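PDB 4K4K: putative cell adhesion protein from Bacteroides uniformis, which probably forms part of the tip of the fimbriae, surface filaments that mediate cell adhesion and biofilm formation. Local coordinates for residues 30-35 and 88-93; 100-105 and 115-120; 155-160 and 199-204. All coordinates share one frame; numbering follows the deposited sequence.

Interaction 1: 30-35 and 88-93; sequences KTWEAG and AYYPYR
W32 and Y90 form a T-shaped aromatic pair in the buried interior of the chain, joining the loop before strand 37-44 to the last residue of strand 84-90. The geometry supports the label: the six-membered ring of W32 and the ring of Y90 have centroids 5.7 Å apart and planes inclined at 74°, with the indole presenting its edge. The closest atoms are W32 CZ3 and Y90 CD1, at 3.8 Å. Y90 CD1 lies close to the indole plane, whereas CZ3 reaches the tyrosine ring obliquely, near CD1 and CG rather than above its centre.

Torsions explain the meeting. Y90 extends CG opposite its own backbone N (chi1 168°), directing the ring at the loop; W32 does not aim its CB there, yet the far end of its indole arrives. P91, which follows a cis peptide bond, places its CB 3.8 Å above the Y90 ring plane, over the centre of one face, while W32 CZ3 comes from the opposite side.

W32 NE1 is bonded to S19 OG, while F67 and F137 make further edge-to-face pairs with the indole. This aromatic cluster, in which the W32 side chain reaches across from its loop to Y90 at the end of strand 84-90, belongs to a hydrophobic core consistent with the N-terminal beta-sandwich domain of Mfa-like fimbrillins.

Interaction 2: 100-105 and 115-120; sequences NVYTVD and IDLMGA
The strand bearing Y102 and V104 passes by the turn that leads into L117 without pairing with it: the nearest CA atoms, those of V104 and I115, are 7.2 Å apart, and the contact is made mostly through side chains, with one water bridge. Residues 100-105 are extended after a G1 beta bulge at N100 and V101, whereas 115-120 begins with an inverse gamma turn centred on D116, marked by a weak bond from L117 N to I115 O. That turn delivers L117 to the partner strand just before strand 118-126 starts.

L117 carries the packing. With CG anti to the backbone N (chi1 171°), its fork reaches Y102 and V104 together. CD1 sits over the centre of the Y102 ring, 3.6 Å from the centroid and only 9° off the normal, a well-aligned CH-pi contact. The other branch, CD2, meets V104 CG2 at 3.7 Å, the two side chains crossing at roughly a right angle. V104 CG2 itself lies at the edge of the Y102 ring, so methyls border this ring both above and in plane. Further along, I115 CG2 rests 3.5 Å from the backbone O of D105. The phenol end is tied down by a water, which donates to I115 O and lies 3.1 Å from Y102 OH; the water links the two segments near their closest backbone approach.

On the ring face opposite L117, R93 makes a cation-pi interaction with Y102. Strand 101-105 takes its backbone bonds from strand 164-177, while strand 118-126 runs between 84-90 and 132-150; L117 packs on Y176 and K140, and V104 on A174 and L141, which places the contact among strands 164-177 and 132-150.

Interaction 3: 155-160 and 199-204; sequences LTDADL and DGLKAE
L201 extends from a hairpin turn toward D157 and L160, and its side chain can be traced outward atom by atom. CB points at the facing loop but, like CG, is too far back to approach it closely; the two methyl groups do the touching. A chi1 of -64° sets CG beside the backbone N, and the fork then separates the branches onto two neighbours. CD1 lies against D157, 3.8 Å from its CG and only slightly farther from CB and OD2, so it meets the flank of the aspartate rather than one oxygen alone. CD2 turns to L160, approaching its backbone O at 3.5 Å and its CB at 3.9 Å.

Both backbones carry internal hydrogen bonds. L201 occupies the third position of a type II' turn from D199 to K202, with G200 at positive phi before it; D199 and K202 are joined by reciprocal backbone bonds, the layout of a tight two-residue beta hairpin linking strands 192-199 and 202-207. On the other side, 158-160 forms a short 3-10 segment, with L160 N bonded to D157 O. D159 OD2 accepts the backbone N-H of T156, N to OD2 2.8 Å, met on its anti side and 32° out of the carboxylate plane, which ties the loop to itself.

Strand 132-150 lies next to both partners: L160 packs on I148 and A150, and L201 pairs by backbone with I148. D157 OD1 is bonded to A150 N, and L160 O to T163 OG1. These two oxygens therefore have partners elsewhere, and what L201 contributes is a small, partly buried van der Waals contact in which methyl groups meet partly polar surfaces.

Along the chain the three contacts come in series, each closing before the next opens. Interactions 1 and 2 are neighbours, their centres 12 Å apart, and two hydrogen bonds join them directly: Y90 O to M118 N at 2.8 Å, between strands 84-90 and 118-126, and R93 NH1 to T103 O at 2.8 Å. Interaction 3 is remote, its centre about 31 Å from that of interaction 1 and 32 Å from that of interaction 2. The long strand 132-150 spans the separation, pairing with both 118-126 and 202-207. The central pair, centred 10 and 8 Å from the chain centre, and the peripheral contact, at 25 Å, are thus connected through shared strands, consistent with the two-part architecture of Mfa-like fimbrillins.

Interaction 1: 30-35 and 88-93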
# COMPACT_ATOMS: atom_id res chain seq x y z
N LYS A 30 -15.50 0.43 -4.35
CA LYS A 30 -14.38 0.29 -5.29
C LYS A 30 -13.06 0.04 -4.53
O LYS A 30 -12.05 0.71 -4.79
CB LYS A 30 -14.29 1.53 -6.20
N THR A 31 -13.05 -0.95 -3.61
CA THR A 31 -11.86 -1.29 -2.81
C THR A 31 -10.89 -2.16 -3.64
O THR A 31 -9.72 -1.80 -3.78
CB THR A 31 -12.24 -1.95 -1.48
OG1 THR A 31 -12.96 -3.15 -1.74
CG2 THR A 31 -13.05 -1.03 -0.58
N TRP A 32 -11.37 -3.29 -4.20
CA TRP A 32 -10.58 -4.21 -5.03
C TRP A 32 -10.93 -4.04 -6.49
O TRP A 32 -11.93 -3.38 -6.81
CB TRP A 32 -10.83 -5.68 -4.63
CG TRP A 32 -10.65 -5.98 -3.18
CD1 TRP A 32 -11.62 -6.06 -2.22
CD2 TRP A 32 -9.41 -6.27 -2.51
NE1 TRP A 32 -11.06 -6.34 -1.00
CE2 TRP A 32 -9.71 -6.48 -1.15
CE3 TRP A 32 -8.07 -6.35 -2.94
CZ2 TRP A 32 -8.71 -6.79 -0.21
CZ3 TRP A 32 -7.09 -6.66 -2.01
CH2 TRP A 32 -7.42 -6.88 -0.66
N GLU A 33 -10.16 -4.65 -7.38
CA GLU A 33 -10.47 -4.68 -8.81
C GLU A 33 -10.35 -6.11 -9.29
O GLU A 33 -9.49 -6.85 -8.79
CB GLU A 33 -9.62 -3.71 -9.65
CG GLU A 33 -8.12 -3.71 -9.43
CD GLU A 33 -7.46 -2.50 -10.07
OE1 GLU A 33 -7.30 -2.49 -11.31
OE2 GLU A 33 -7.15 -1.54 -9.33
N ALA A 34 -11.24 -6.53 -10.22
CA ALA A 34 -11.28 -7.88 -10.77
C ALA A 34 -9.87 -8.35 -11.14
O ALA A 34 -9.10 -7.60 -11.76
CB ALA A 34 -12.20 -7.94 -11.98
N GLY A 35 -9.51 -9.53 -10.65
CA GLY A 35 -8.21 -10.13 -10.87
C GLY A 35 -7.20 -9.94 -9.75
O GLY A 35 -6.16 -10.60 -9.76
N ALA A 88 -2.54 -13.30 5.51
CA ALA A 88 -2.54 -13.02 4.07
C ALA A 88 -1.82 -11.74 3.79
O ALA A 88 -1.63 -10.91 4.68
CB ALA A 88 -3.98 -12.95 3.53
N TYR A 89 -1.46 -11.55 2.52
CA TYR A 89 -0.82 -10.31 2.09
C TYR A 89 -1.26 -10.00 0.67
O TYR A 89 -1.72 -10.87 -0.07
CB TYR A 89 0.74 -10.37 2.20
CG TYR A 89 1.33 -11.24 1.11
CD1 TYR A 89 1.30 -12.63 1.20
CD2 TYR A 89 1.84 -10.68 -0.07
CE1 TYR A 89 1.77 -13.44 0.16
CE2 TYR A 89 2.29 -11.48 -1.12
CZ TYR A 89 2.22 -12.86 -1.01
OH TYR A 89 2.68 -13.64 -2.05
N TYR A 90 -1.08 -8.74 0.29
CA TYR A 90 -1.37 -8.23 -1.05
C TYR A 90 -0.21 -7.32 -1.45
O TYR A 90 0.25 -6.58 -0.59
CB TYR A 90 -2.72 -7.44 -1.02
CG TYR A 90 -2.96 -6.63 -2.27
CD1 TYR A 90 -3.58 -7.21 -3.39
CD2 TYR A 90 -2.47 -5.33 -2.41
CE1 TYR A 90 -3.72 -6.51 -4.59
CE2 TYR A 90 -2.65 -4.60 -3.59
CZ TYR A 90 -3.27 -5.20 -4.68
OH TYR A 90 -3.42 -4.52 -5.86
N PRO A 91 0.23 -7.27 -2.72
CA PRO A 91 -0.22 -8.11 -3.85
C PRO A 91 0.54 -9.41 -3.90
O PRO A 91 1.76 -9.46 -3.65
CB PRO A 91 0.07 -7.21 -5.06
CG PRO A 91 1.33 -6.47 -4.65
CD PRO A 91 1.25 -6.29 -3.13
N TYR A 92 -0.18 -10.48 -4.22
CA TYR A 92 0.41 -11.81 -4.34
C TYR A 92 1.64 -11.81 -5.25
O TYR A 92 1.64 -11.14 -6.30
CB TYR A 92 -0.65 -12.76 -4.94
CG TYR A 92 -0.10 -14.11 -5.33
CD1 TYR A 92 0.08 -15.11 -4.37
CD2 TYR A 92 0.26 -14.39 -6.65
CE1 TYR A 92 0.56 -16.37 -4.73
CE2 TYR A 92 0.76 -15.64 -7.01
CZ TYR A 92 0.90 -16.63 -6.05
OH TYR A 92 1.37 -17.87 -6.41
N ARG A 93 2.68 -12.54 -4.83
CA ARG A 93 3.91 -12.84 -5.59
C ARG A 93 4.06 -14.33 -5.66
O ARG A 93 3.99 -14.98 -4.63
CB ARG A 93 5.16 -12.24 -4.96
CG ARG A 93 5.18 -10.75 -4.97
CD ARG A 93 6.60 -10.30 -5.10
NE ARG A 93 6.65 -8.86 -5.18
CZ ARG A 93 7.55 -8.12 -4.56
NH1 ARG A 93 8.48 -8.69 -3.80
NH2 ARG A 93 7.52 -6.80 -4.69

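Interaction 2: 100-105 and 115-120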
# COMPACT_ATOMS: atom_id res chain seq x y z
N ASN A 100 9.53 -16.58 3.46
CA ASN A 100 8.24 -15.87 3.31
C ASN A 100 8.41 -14.34 3.42
O ASN A 100 7.63 -13.66 4.10
CB ASN A 100 7.27 -16.40 4.38
CG ASN A 100 7.00 -17.86 4.13
OD1 ASN A 100 6.79 -18.27 2.98
ND2 ASN A 100 7.13 -18.69 5.16
N VAL A 101 9.38 -13.81 2.66
CA VAL A 101 9.68 -12.37 2.72
C VAL A 101 9.32 -11.69 1.40
O VAL A 101 9.76 -12.10 0.33
CB VAL A 101 11.17 -12.13 3.09
CG1 VAL A 101 11.55 -10.64 3.04
CG2 VAL A 101 11.49 -12.72 4.48
N TYR A 102 8.55 -10.61 1.53
CA TYR A 102 8.13 -9.73 0.45
C TYR A 102 9.15 -8.59 0.39
O TYR A 102 9.39 -7.91 1.40
CB TYR A 102 6.72 -9.21 0.73
CG TYR A 102 6.16 -8.35 -0.37
CD1 TYR A 102 6.54 -7.02 -0.51
CD2 TYR A 102 5.21 -8.85 -1.27
CE1 TYR A 102 6.01 -6.21 -1.51
CE2 TYR A 102 4.66 -8.04 -2.27
CZ TYR A 102 5.06 -6.71 -2.38
OH TYR A 102 4.53 -5.85 -3.32
N THR A 103 9.77 -8.40 -0.79
CA THR A 103 10.78 -7.35 -0.99
C THR A 103 10.08 -6.16 -1.64
O THR A 103 9.43 -6.32 -2.67
CB THR A 103 11.99 -7.86 -1.79
OG1 THR A 103 11.52 -8.46 -3.00
CG2 THR A 103 12.81 -8.90 -1.01
N VAL A 104 10.13 -5.00 -0.98
CA VAL A 104 9.51 -3.76 -1.43
C VAL A 104 10.50 -2.94 -2.24
O VAL A 104 11.62 -2.73 -1.77
CB VAL A 104 9.02 -2.90 -0.19
CG1 VAL A 104 8.46 -1.55 -0.62
CG2 VAL A 104 8.01 -3.64 0.69
N ASP A 105 10.06 -2.40 -3.38
CA ASP A 105 10.83 -1.45 -4.17
C ASP A 105 9.85 -0.36 -4.63
O ASP A 105 8.89 -0.68 -5.33
CB ASP A 105 11.58 -2.12 -5.35
CG ASP A 105 12.43 -1.18 -6.20
OD1 ASP A 105 12.45 0.05 -5.91
OD2 ASP A 105 13.05 -1.66 -7.17
N ILE A 115 2.67 -1.66 -6.00
CA ILE A 115 3.63 -1.46 -4.90
C ILE A 115 2.88 -1.22 -3.56
O ILE A 115 3.52 -0.99 -2.55
CB ILE A 115 4.66 -0.33 -5.20
CG1 ILE A 115 3.94 1.05 -5.43
CG2 ILE A 115 5.57 -0.73 -6.36
CD1 ILE A 115 4.89 2.31 -5.40
N ASP A 116 1.54 -1.27 -3.58
CA ASP A 116 0.75 -1.03 -2.39
C ASP A 116 0.71 -2.31 -1.51
O ASP A 116 -0.28 -3.03 -1.48
CB ASP A 116 -0.66 -0.58 -2.79
CG ASP A 116 -1.50 -0.12 -1.63
OD1 ASP A 116 -0.97 -0.08 -0.47
OD2 ASP A 116 -2.71 0.13 -1.83
N LEU A 117 1.80 -2.55 -0.77
CA LEU A 117 1.90 -3.73 0.10
C LEU A 117 0.91 -3.62 1.25
O LEU A 117 0.86 -2.61 1.97
CB LEU A 117 3.34 -3.83 0.63
CG LEU A 117 3.58 -4.90 1.72
CD1 LEU A 117 3.38 -6.33 1.17
CD2 LEU A 117 4.95 -4.68 2.42
N MSE A 118 0.10 -4.66 1.43
CA MSE A 118 -0.86 -4.73 2.53
C MSE A 118 -0.73 -6.08 3.21
O MSE A 118 -0.44 -7.09 2.55
CB MSE A 118 -2.32 -4.53 2.05
CG MSE A 118 -2.53 -3.23 1.26
SE MSE A 118 -4.43 -2.93 0.98
CE MSE A 118 -4.89 -4.37 -0.10
N GLY A 119 -0.99 -6.10 4.51
CA GLY A 119 -0.99 -7.33 5.30
C GLY A 119 -2.31 -7.46 6.05
O GLY A 119 -2.85 -6.47 6.53
N ALA A 120 -2.86 -8.69 6.10
CA ALA A 120 -4.10 -8.95 6.85
C ALA A 120 -3.73 -9.32 8.28
O ALA A 120 -2.84 -10.14 8.46
CB ALA A 120 -4.89 -10.09 6.20
O HOH W 1 5.54 -3.06 -2.50

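Interaction 3: 155-160 and 199-204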
# COMPACT_ATOMS: atom_id res chain seq x y z
N LEU A 155 -0.98 33.86 -10.34
CA LEU A 155 -1.13 32.70 -11.21
C LEU A 155 -2.56 32.19 -11.21
O LEU A 155 -3.31 32.42 -10.26
CB LEU A 155 -0.19 31.55 -10.74
CG LEU A 155 1.34 31.81 -10.71
CD1 LEU A 155 2.06 30.69 -10.01
CD2 LEU A 155 1.90 31.97 -12.12
N THR A 156 -2.90 31.43 -12.26
CA THR A 156 -4.20 30.78 -12.42
C THR A 156 -3.95 29.29 -12.54
O THR A 156 -2.82 28.88 -12.82
CB THR A 156 -4.99 31.35 -13.62
OG1 THR A 156 -4.46 30.81 -14.83
CG2 THR A 156 -4.99 32.87 -13.68
N ASP A 157 -4.97 28.48 -12.29
CA ASP A 157 -4.81 27.02 -12.39
C ASP A 157 -4.28 26.61 -13.78
O ASP A 157 -3.44 25.71 -13.86
CB ASP A 157 -6.12 26.30 -12.07
CG ASP A 157 -6.40 26.14 -10.59
OD1 ASP A 157 -5.61 26.68 -9.77
OD2 ASP A 157 -7.40 25.48 -10.24
N ALA A 158 -4.70 27.33 -14.84
CA ALA A 158 -4.25 27.13 -16.22
C ALA A 158 -2.73 27.29 -16.34
O ALA A 158 -2.11 26.50 -17.06
CB ALA A 158 -4.95 28.12 -17.15
N ASP A 159 -2.13 28.26 -15.63
CA ASP A 159 -0.68 28.48 -15.65
C ASP A 159 0.09 27.29 -15.07
O ASP A 159 1.29 27.18 -15.35
CB ASP A 159 -0.31 29.74 -14.86
CG ASP A 159 -0.93 31.00 -15.38
OD1 ASP A 159 -0.95 31.19 -16.63
OD2 ASP A 159 -1.35 31.84 -14.56
N LEU A 160 -0.56 26.44 -14.25
CA LEU A 160 0.08 25.29 -13.61
C LEU A 160 -0.12 24.00 -14.40
O LEU A 160 0.28 22.93 -13.93
CB LEU A 160 -0.43 25.11 -12.17
CG LEU A 160 -0.35 26.36 -11.27
CD1 LEU A 160 -0.92 26.07 -9.91
CD2 LEU A 160 1.09 26.85 -11.15
N ASP A 199 -1.91 13.64 -12.45
CA ASP A 199 -3.11 13.58 -13.27
C ASP A 199 -3.78 14.91 -13.10
O ASP A 199 -4.53 15.13 -12.14
CB ASP A 199 -4.01 12.40 -12.84
CG ASP A 199 -5.24 12.14 -13.71
OD1 ASP A 199 -5.41 12.86 -14.73
OD2 ASP A 199 -6.00 11.21 -13.39
N GLY A 200 -3.42 15.83 -13.98
CA GLY A 200 -3.88 17.21 -13.92
C GLY A 200 -3.21 17.88 -12.74
O GLY A 200 -1.99 17.75 -12.56
N LEU A 201 -4.00 18.50 -11.86
CA LEU A 201 -3.42 19.17 -10.71
C LEU A 201 -3.43 18.29 -9.45
O LEU A 201 -3.35 18.79 -8.33
CB LEU A 201 -4.08 20.53 -10.48
CG LEU A 201 -3.88 21.54 -11.64
CD1 LEU A 201 -4.58 22.84 -11.35
CD2 LEU A 201 -2.38 21.77 -11.96
N LYS A 202 -3.42 16.97 -9.64
CA LYS A 202 -3.35 16.00 -8.55
C LYS A 202 -2.11 15.15 -8.73
O LYS A 202 -1.77 14.80 -9.86
CB LYS A 202 -4.61 15.12 -8.51
CG LYS A 202 -5.85 15.86 -8.01
CD LYS A 202 -7.12 15.11 -8.36
CE LYS A 202 -8.36 15.96 -8.12
NZ LYS A 202 -9.61 15.23 -8.46
N ALA A 203 -1.40 14.86 -7.64
CA ALA A 203 -0.23 14.00 -7.65
C ALA A 203 -0.35 12.99 -6.53
O ALA A 203 -0.93 13.29 -5.48
CB ALA A 203 1.05 14.81 -7.51
N GLU A 204 0.18 11.79 -6.75
CA GLU A 204 0.11 10.77 -5.72
C GLU A 204 1.36 9.93 -5.74
O GLU A 204 2.06 9.84 -6.76
CB GLU A 204 -1.14 9.88 -5.87
CG GLU A 204 -1.12 8.99 -7.11
CD GLU A 204 -2.38 8.20 -7.38
OE1 GLU A 204 -3.18 8.00 -6.44
OE2 GLU A 204 -2.55 7.74 -8.53